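Beta sliding clamp (Bartonella birtlesii LL-WM9, PDB 6PTR) probably encircles DNA as a ring-shaped head-to-tail homodimer, tethering DNA polymerases and other proteins to it and conferring processivity. Local coordinates at residues F134-L145 / I225-S234; K20-E30 / K212-E223. All coordinates share one frame; numbering follows the deposited sequence. Where two conformers were deposited one is given.

Contact 1. Residues F134-L145 / I225-S234; sequences FGCRFFLSASKL and IDGDVCIELS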
# COMPACT_ATOMS: atom_id res chain seq x y z
N PHE C 134 -12.62 22.86 32.48
CA PHE C 134 -12.71 21.44 32.82
C PHE C 134 -12.95 21.26 34.31
O PHE C 134 -12.24 21.83 35.14
CB PHE C 134 -11.45 20.71 32.40
CG PHE C 134 -11.06 20.95 30.97
CD1 PHE C 134 -11.68 20.25 29.94
CD2 PHE C 134 -10.07 21.87 30.65
CE1 PHE C 134 -11.32 20.47 28.62
CE2 PHE C 134 -9.71 22.08 29.34
CZ PHE C 134 -10.33 21.39 28.31
N GLY C 135 -13.93 20.42 34.64
CA GLY C 135 -14.22 20.15 36.03
C GLY C 135 -13.40 19.05 36.66
O GLY C 135 -13.44 18.88 37.88
N CYS C 136 -12.67 18.29 35.85
CA CYS C 136 -11.91 17.14 36.31
C CYS C 136 -10.53 17.20 35.68
O CYS C 136 -10.41 17.46 34.48
CB CYS C 136 -12.62 15.83 35.93
SG CYS C 136 -11.74 14.30 36.38
N ARG C 137 -9.49 16.96 36.48
CA ARG C 137 -8.12 17.03 36.00
C ARG C 137 -7.30 16.00 36.78
O ARG C 137 -7.33 15.99 38.01
CB ARG C 137 -7.55 18.43 36.20
CG ARG C 137 -6.06 18.62 35.82
CD ARG C 137 -5.70 20.10 35.85
NE ARG C 137 -4.34 20.37 35.39
CZ ARG C 137 -3.27 20.30 36.18
NH1 ARG C 137 -3.40 19.96 37.45
NH2 ARG C 137 -2.06 20.56 35.68
N PHE C 138 -6.61 15.12 36.06
CA PHE C 138 -5.80 14.09 36.71
C PHE C 138 -4.70 13.69 35.74
O PHE C 138 -4.63 14.17 34.60
CB PHE C 138 -6.65 12.89 37.14
CG PHE C 138 -7.36 12.18 36.02
CD1 PHE C 138 -8.55 12.68 35.50
CD2 PHE C 138 -6.87 10.99 35.52
CE1 PHE C 138 -9.21 12.01 34.48
CE2 PHE C 138 -7.53 10.32 34.49
CZ PHE C 138 -8.70 10.83 33.98
N PHE C 139 -3.81 12.81 36.21
CA PHE C 139 -2.66 12.39 35.41
C PHE C 139 -2.61 10.88 35.33
O PHE C 139 -2.95 10.18 36.29
CB PHE C 139 -1.34 12.90 36.03
CG PHE C 139 -1.23 14.40 36.08
CD1 PHE C 139 -1.82 15.12 37.10
CD2 PHE C 139 -0.51 15.08 35.10
CE1 PHE C 139 -1.73 16.50 37.13
CE2 PHE C 139 -0.40 16.47 35.15
CZ PHE C 139 -1.01 17.17 36.16
N LEU C 140 -2.19 10.37 34.17
CA LEU C 140 -1.84 8.96 33.96
C LEU C 140 -0.50 8.93 33.25
O LEU C 140 -0.21 9.82 32.45
CB LEU C 140 -2.84 8.21 33.09
CG LEU C 140 -4.23 7.84 33.56
CD1 LEU C 140 -4.94 7.07 32.43
CD2 LEU C 140 -4.12 6.98 34.79
N SER C 141 0.29 7.89 33.48
CA SER C 141 1.47 7.74 32.65
C SER C 141 1.05 7.49 31.22
O SER C 141 0.00 6.88 30.95
CB SER C 141 2.38 6.61 33.15
OG SER C 141 1.81 5.33 32.91
N ALA C 142 1.86 7.98 30.28
CA ALA C 142 1.57 7.72 28.88
C ALA C 142 1.52 6.23 28.60
O ALA C 142 0.66 5.76 27.84
CB ALA C 142 2.61 8.41 27.99
N SER C 143 2.43 5.47 29.21
CA SER C 143 2.46 4.03 28.94
C SER C 143 1.20 3.36 29.45
O SER C 143 0.65 2.47 28.78
CB SER C 143 3.70 3.41 29.58
OG SER C 143 3.69 3.66 30.96
N LYS C 144 0.70 3.77 30.62
CA LYS C 144 -0.57 3.23 31.10
C LYS C 144 -1.72 3.61 30.18
O LYS C 144 -2.56 2.76 29.86
CB LYS C 144 -0.87 3.70 32.52
CG LYS C 144 -2.07 2.99 33.12
CD LYS C 144 -1.78 1.50 33.26
CE LYS C 144 -2.88 0.77 34.00
NZ LYS C 144 -2.38 -0.52 34.59
N LEU C 145 -1.80 4.88 29.76
CA LEU C 145 -2.88 5.27 28.85
C LEU C 145 -2.80 4.49 27.55
O LEU C 145 -3.83 4.06 27.00
CB LEU C 145 -2.81 6.78 28.56
CG LEU C 145 -3.88 7.22 27.55
CD1 LEU C 145 -5.29 7.00 28.10
CD2 LEU C 145 -3.67 8.70 27.21
N ILE C 225 5.86 7.39 24.35
CA ILE C 225 6.06 8.70 24.97
C ILE C 225 6.43 8.53 26.44
O ILE C 225 5.82 7.73 27.16
CB ILE C 225 4.79 9.56 24.81
CG1 ILE C 225 4.39 9.62 23.33
CG2 ILE C 225 5.01 10.95 25.39
CD1 ILE C 225 5.51 10.11 22.41
N ASP C 226 7.41 9.30 26.89
CA ASP C 226 7.80 9.28 28.30
C ASP C 226 6.90 10.20 29.13
O ASP C 226 6.38 11.21 28.64
CB ASP C 226 9.25 9.72 28.45
CG ASP C 226 9.67 9.87 29.92
OD1 ASP C 226 9.64 8.86 30.65
OD2 ASP C 226 9.99 11.01 30.33
N GLY C 227 6.75 9.86 30.40
CA GLY C 227 6.14 10.77 31.34
C GLY C 227 4.63 10.64 31.34
O GLY C 227 4.05 9.69 30.83
N ASP C 228 3.99 11.65 31.91
CA ASP C 228 2.58 11.56 32.19
C ASP C 228 1.77 12.32 31.16
O ASP C 228 2.26 13.21 30.45
CB ASP C 228 2.27 12.12 33.59
CG ASP C 228 2.88 11.28 34.69
OD1 ASP C 228 2.98 10.05 34.55
OD2 ASP C 228 3.25 11.87 35.72
N VAL C 229 0.50 11.95 31.08
CA VAL C 229 -0.50 12.67 30.31
C VAL C 229 -1.40 13.37 31.30
O VAL C 229 -1.88 12.75 32.26
CB VAL C 229 -1.29 11.70 29.42
CG1 VAL C 229 -2.30 12.43 28.54
CG2 VAL C 229 -0.33 10.85 28.60
N CYS C 230 -1.61 14.67 31.10
CA CYS C 230 -2.60 15.41 31.87
C CYS C 230 -3.95 15.28 31.17
O CYS C 230 -4.09 15.68 30.00
CB CYS C 230 -2.20 16.88 32.02
SG CYS C 230 -3.43 17.76 33.06
N ILE C 231 -4.93 14.69 31.85
CA ILE C 231 -6.24 14.49 31.27
C ILE C 231 -7.21 15.44 31.96
O ILE C 231 -7.30 15.46 33.20
CB ILE C 231 -6.71 13.03 31.41
CG1 ILE C 231 -5.72 12.10 30.69
CG2 ILE C 231 -8.10 12.86 30.81
CD1 ILE C 231 -6.12 10.64 30.73
N GLU C 232 -7.92 16.23 31.17
CA GLU C 232 -8.89 17.19 31.69
C GLU C 232 -10.21 16.95 30.99
O GLU C 232 -10.24 16.67 29.79
CB GLU C 232 -8.41 18.64 31.48
CG GLU C 232 -7.19 19.03 32.30
CD GLU C 232 -6.62 20.35 31.86
OE1 GLU C 232 -6.01 20.42 30.77
OE2 GLU C 232 -6.81 21.34 32.59
N LEU C 233 -11.31 17.03 31.73
CA LEU C 233 -12.56 16.82 31.03
C LEU C 233 -13.70 17.55 31.70
O LEU C 233 -13.64 17.94 32.87
CB LEU C 233 -12.91 15.32 30.88
CG LEU C 233 -13.07 14.36 32.06
CD1 LEU C 233 -13.91 13.13 31.66
CD2 LEU C 233 -11.70 13.92 32.53
N SER C 234 -14.72 17.77 30.89
CA SER C 234 -16.06 18.18 31.29
C SER C 234 -17.02 17.17 30.68
O SER C 234 -16.61 16.13 30.16
CB SER C 234 -16.35 19.60 30.81
OG SER C 234 -16.43 19.62 29.40
O HOH W 1 4.93 6.86 30.22

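Contact 2. Residues K20-E30 / K212-E223; sequences KSLGRVHRVVE and KAVGELQKLLSE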
# COMPACT_ATOMS: atom_id res chain seq x y z
N LYS C 20 8.96 16.60 12.11
CA LYS C 20 8.39 15.78 13.18
C LYS C 20 7.16 16.44 13.77
O LYS C 20 6.13 15.78 13.96
CB LYS C 20 9.44 15.53 14.27
CG LYS C 20 8.93 14.57 15.34
CD LYS C 20 10.03 14.15 16.30
CE LYS C 20 9.55 13.05 17.26
NZ LYS C 20 9.41 11.73 16.59
N SER C 21 7.23 17.74 14.07
CA SER C 21 6.10 18.42 14.67
C SER C 21 4.93 18.51 13.70
O SER C 21 3.78 18.22 14.06
CB SER C 21 6.51 19.82 15.15
OG SER C 21 7.56 19.74 16.11
N LEU C 22 5.21 18.88 12.44
CA LEU C 22 4.17 18.92 11.43
C LEU C 22 3.52 17.55 11.25
O LEU C 22 2.31 17.46 11.04
CB LEU C 22 4.75 19.39 10.09
CG LEU C 22 3.80 19.75 8.96
CD1 LEU C 22 2.78 20.80 9.41
CD2 LEU C 22 4.60 20.25 7.76
N GLY C 23 4.31 16.48 11.33
CA GLY C 23 3.74 15.16 11.20
C GLY C 23 2.72 14.86 12.28
O GLY C 23 1.75 14.15 12.04
N ARG C 24 2.92 15.43 13.46
CA ARG C 24 2.01 15.19 14.56
C ARG C 24 0.68 15.92 14.40
O ARG C 24 -0.33 15.48 14.96
CB ARG C 24 2.67 15.57 15.89
CG ARG C 24 3.73 14.56 16.34
CD ARG C 24 4.50 15.01 17.59
NE ARG C 24 5.38 13.99 18.14
CZ ARG C 24 6.14 14.17 19.21
NH1 ARG C 24 6.15 15.34 19.84
NH2 ARG C 24 6.90 13.18 19.66
N VAL C 25 0.64 17.03 13.65
CA VAL C 25 -0.59 17.82 13.63
C VAL C 25 -1.36 17.63 12.32
O VAL C 25 -2.60 17.63 12.32
CB VAL C 25 -0.31 19.31 13.87
CG1 VAL C 25 0.50 19.48 15.14
CG2 VAL C 25 0.40 19.91 12.70
N HIS C 26 -0.65 17.42 11.22
CA HIS C 26 -1.28 17.50 9.91
C HIS C 26 -2.31 16.41 9.69
O HIS C 26 -3.27 16.62 8.94
CB HIS C 26 -0.21 17.48 8.80
CG HIS C 26 0.20 16.12 8.36
ND1 HIS C 26 1.06 15.32 9.09
CD2 HIS C 26 -0.10 15.41 7.24
CE1 HIS C 26 1.25 14.18 8.45
NE2 HIS C 26 0.55 14.20 7.33
N ARG C 27 -2.14 15.24 10.31
CA ARG C 27 -3.06 14.14 10.01
C ARG C 27 -4.47 14.37 10.55
O ARG C 27 -5.37 13.59 10.22
CB ARG C 27 -2.50 12.81 10.53
CG ARG C 27 -1.40 12.89 11.59
CD ARG C 27 -0.86 11.47 11.92
NE ARG C 27 -0.30 11.37 13.27
CZ ARG C 27 0.97 11.13 13.56
NH1 ARG C 27 1.86 10.96 12.58
NH2 ARG C 27 1.37 11.06 14.82
N VAL C 28 -4.68 15.41 11.36
CA VAL C 28 -6.01 15.74 11.85
C VAL C 28 -6.86 16.32 10.73
O VAL C 28 -8.09 16.18 10.71
CB VAL C 28 -5.86 16.69 13.05
CG1 VAL C 28 -7.11 17.51 13.29
CG2 VAL C 28 -5.54 15.86 14.26
N VAL C 29 -6.20 16.94 9.75
CA VAL C 29 -6.90 17.50 8.61
C VAL C 29 -7.54 16.38 7.79
O VAL C 29 -6.89 15.37 7.49
CB VAL C 29 -5.93 18.34 7.77
CG1 VAL C 29 -6.60 18.79 6.48
CG2 VAL C 29 -5.44 19.52 8.58
N GLU C 30 -8.81 16.55 7.46
CA GLU C 30 -9.48 15.59 6.60
C GLU C 30 -9.15 15.90 5.14
O GLU C 30 -9.19 17.06 4.72
CB GLU C 30 -10.99 15.62 6.83
CG GLU C 30 -11.70 14.28 6.63
CD GLU C 30 -11.48 13.30 7.77
OE1 GLU C 30 -11.14 12.13 7.49
OE2 GLU C 30 -11.65 13.69 8.95
N LYS C 212 -12.15 9.10 16.39
CA LYS C 212 -11.04 9.80 15.74
C LYS C 212 -10.01 10.29 16.75
O LYS C 212 -8.80 10.19 16.51
CB LYS C 212 -11.54 10.98 14.90
CG LYS C 212 -10.37 11.79 14.24
CD LYS C 212 -10.90 12.74 13.19
CE LYS C 212 -9.75 13.39 12.38
NZ LYS C 212 -10.25 14.33 11.36
N ALA C 213 -10.46 10.86 17.88
CA ALA C 213 -9.54 11.28 18.93
C ALA C 213 -8.74 10.09 19.44
O ALA C 213 -7.52 10.19 19.63
CB ALA C 213 -10.30 11.95 20.08
N VAL C 214 -9.42 8.96 19.66
CA VAL C 214 -8.71 7.77 20.11
C VAL C 214 -7.62 7.41 19.11
O VAL C 214 -6.49 7.11 19.49
CB VAL C 214 -9.68 6.59 20.31
CG1 VAL C 214 -8.88 5.31 20.56
CG2 VAL C 214 -10.62 6.88 21.48
N GLY C 215 -7.95 7.45 17.82
CA GLY C 215 -6.99 7.03 16.80
C GLY C 215 -5.79 7.95 16.72
O GLY C 215 -4.65 7.49 16.58
N GLU C 216 -6.01 9.26 16.82
CA GLU C 216 -4.87 10.18 16.76
C GLU C 216 -4.03 10.09 18.02
O GLU C 216 -2.79 10.17 17.95
CB GLU C 216 -5.37 11.60 16.54
CG GLU C 216 -6.02 11.78 15.19
CD GLU C 216 -5.11 11.35 14.05
OE1 GLU C 216 -3.94 11.81 13.99
OE2 GLU C 216 -5.56 10.53 13.23
N LEU C 217 -4.67 9.96 19.18
CA LEU C 217 -3.93 9.76 20.41
C LEU C 217 -3.07 8.51 20.32
O LEU C 217 -1.89 8.53 20.67
CB LEU C 217 -4.91 9.70 21.59
CG LEU C 217 -4.43 9.74 23.04
CD1 LEU C 217 -3.55 10.94 23.27
CD2 LEU C 217 -5.67 9.78 23.95
N GLN C 218 -3.64 7.44 19.76
CA GLN C 218 -2.90 6.19 19.64
C GLN C 218 -1.71 6.32 18.71
O GLN C 218 -0.65 5.74 18.97
CB GLN C 218 -3.84 5.08 19.15
CG GLN C 218 -4.68 4.54 20.27
CD GLN C 218 -3.90 3.52 21.10
OE1 GLN C 218 -3.01 3.89 21.87
NE2 GLN C 218 -4.22 2.24 20.92
N LYS C 219 -1.84 7.10 17.63
CA LYS C 219 -0.69 7.29 16.75
C LYS C 219 0.46 7.98 17.47
O LYS C 219 1.63 7.64 17.28
CB LYS C 219 -1.08 8.08 15.51
CG LYS C 219 -1.98 7.33 14.53
CD LYS C 219 -2.52 8.29 13.48
CE LYS C 219 -3.49 7.61 12.53
NZ LYS C 219 -4.05 8.60 11.56
N LEU C 220 0.15 8.98 18.31
CA LEU C 220 1.21 9.61 19.08
C LEU C 220 1.78 8.66 20.12
O LEU C 220 3.00 8.53 20.25
CB LEU C 220 0.67 10.88 19.75
CG LEU C 220 1.69 11.53 20.68
CD1 LEU C 220 2.92 12.05 19.89
CD2 LEU C 220 1.06 12.66 21.48
N LEU C 221 0.91 7.96 20.85
CA LEU C 221 1.36 7.04 21.89
C LEU C 221 2.19 5.89 21.33
O LEU C 221 3.05 5.36 22.03
CB LEU C 221 0.16 6.52 22.67
CG LEU C 221 -0.49 7.59 23.55
CD1 LEU C 221 -1.78 7.09 24.16
CD2 LEU C 221 0.47 8.01 24.64
N SER C 222 1.94 5.48 20.07
CA SER C 222 2.72 4.41 19.46
C SER C 222 4.20 4.73 19.41
O SER C 222 5.03 3.82 19.26
CB SER C 222 2.20 4.12 18.05
OG SER C 222 2.44 5.23 17.20
N GLU C 223 4.56 6.00 19.51
CA GLU C 223 5.97 6.37 19.50
C GLU C 223 6.65 6.14 20.85
O GLU C 223 7.85 6.44 20.98
CB GLU C 223 6.12 7.83 19.09
CG GLU C 223 5.37 8.21 17.84
CD GLU C 223 5.51 9.70 17.52
OE1 GLU C 223 6.32 10.39 18.19
OE2 GLU C 223 4.82 10.19 16.60
O HOH W 2 -2.62 13.48 15.32
O HOH W 3 -1.01 11.80 16.65

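Contact 1. Residues F134-L145 / I225-S234
Strand 136-141, an edge strand within this chain of an eight-stranded antiparallel sheet shared by the N-terminal and central clamp domains, pairs with strand 228-233. Three hydrogen-bonded pairs, Cys136 with Leu233, Phe138 with Ile231 and Leu140 with Val229, form the ladder; its shortest rung runs from Val229 N to Leu140 O at 2.6 Å and is almost straight (178°). At the far end Gly135 and Cys136 both face Leu233 in a classic beta bulge. On the buried face Phe138 takes the crowded position between its backbone N and carbonyl carbon (chi1 61°), which swings the ring across to Ile231: CB of Ile231 lies over one ring face, 4.1 Å from the centroid, while Leu233 CD2 meets Phe138 CE1 at the edge (3.7 Å). Pro198 and Val201 also touch this ring. The other face carries Arg137, Phe139, Cys230 and Glu232. Cys230 SG approaches the Phe139 ring obliquely, 4.3 Å from its centroid, and lies 3.6 Å from Arg137 NE. Arg137 and Glu232 run side by side, but NE to OE2 is a long salt bridge of 3.9 Å. Phe134 receives Glu232 CB over one face of its ring, a CH-pi contact. Where the strand turns into helix 142-152, Ala142 N donates to Gly227 O at 2.8 Å, and Ser141 OG caps the helix by accepting from Lys144 N. The edge strand is therefore held by a regular backbone ladder and an apolar inner face; the long Arg137-Glu232 ion pair probably adds little beyond loose electrostatics.

Contact 2. Residues K20-E30 / K212-E223
The 20-30 segment, helical in its first part and with a type I beta turn from His26 to Val29, brings this part of the N-terminal clamp domain to face helix 211-221 of the central domain, the backbones staying apart, with Arg24 CA 7.2 Å from Leu220 CA. Long charged side chains connect the two in a salt-bridge network. Arg24 reaches out with its chain extended from CG to NE and lays one guanidinium face on Leu220 CD1; NH2, at the group's edge, donates to Glu223 OE1 on the syn side (3.2 Å, 165°). Lys20 NZ adds a long salt bridge to the same oxygen. Arg27 and Lys219 run antiparallel alongside each other, NE beside CD, and the Arg27 guanidinium edge makes long salt bridges to Glu216 OE1 and Glu223 OE2. Two waters also bridge: one joins Arg24 O to Glu216 OE1, another Arg27 NH2 to Glu216 O. The second carboxylate oxygen of Glu216, OE2, takes Lys219 NZ at 3.0 Å within the helix, which probably steadies the acid between two cations. At the other end the extended Lys212, also paired with Asp56, brings NZ 2.9 Å from both Val28 O and Glu30 OE2, the carboxylate oxygen being met on its syn side but 35° out of plane.

In the fold
From the N terminus, segment 20-30 comes first, and contact 2 closes the longer loop, bringing 20-30 to 212-223 across 181 intervening residues. Within that span the chain reaches 134-145, whose partner 225-234 lies just beyond 212-223; contact 1 closes this second loop over 79 residues, so the two cross and neither nests in the other. Contact 1 stays inside the central domain, whereas contact 2 joins that domain to the N-terminal one. Their centres lie about 17 Å apart, yet they touch: Leu145 packs on Leu217 and Leu221, and Ile225 CG1 lies 3.6 Å from Leu220 O, where helix 211-221 leads on to strand 228-233.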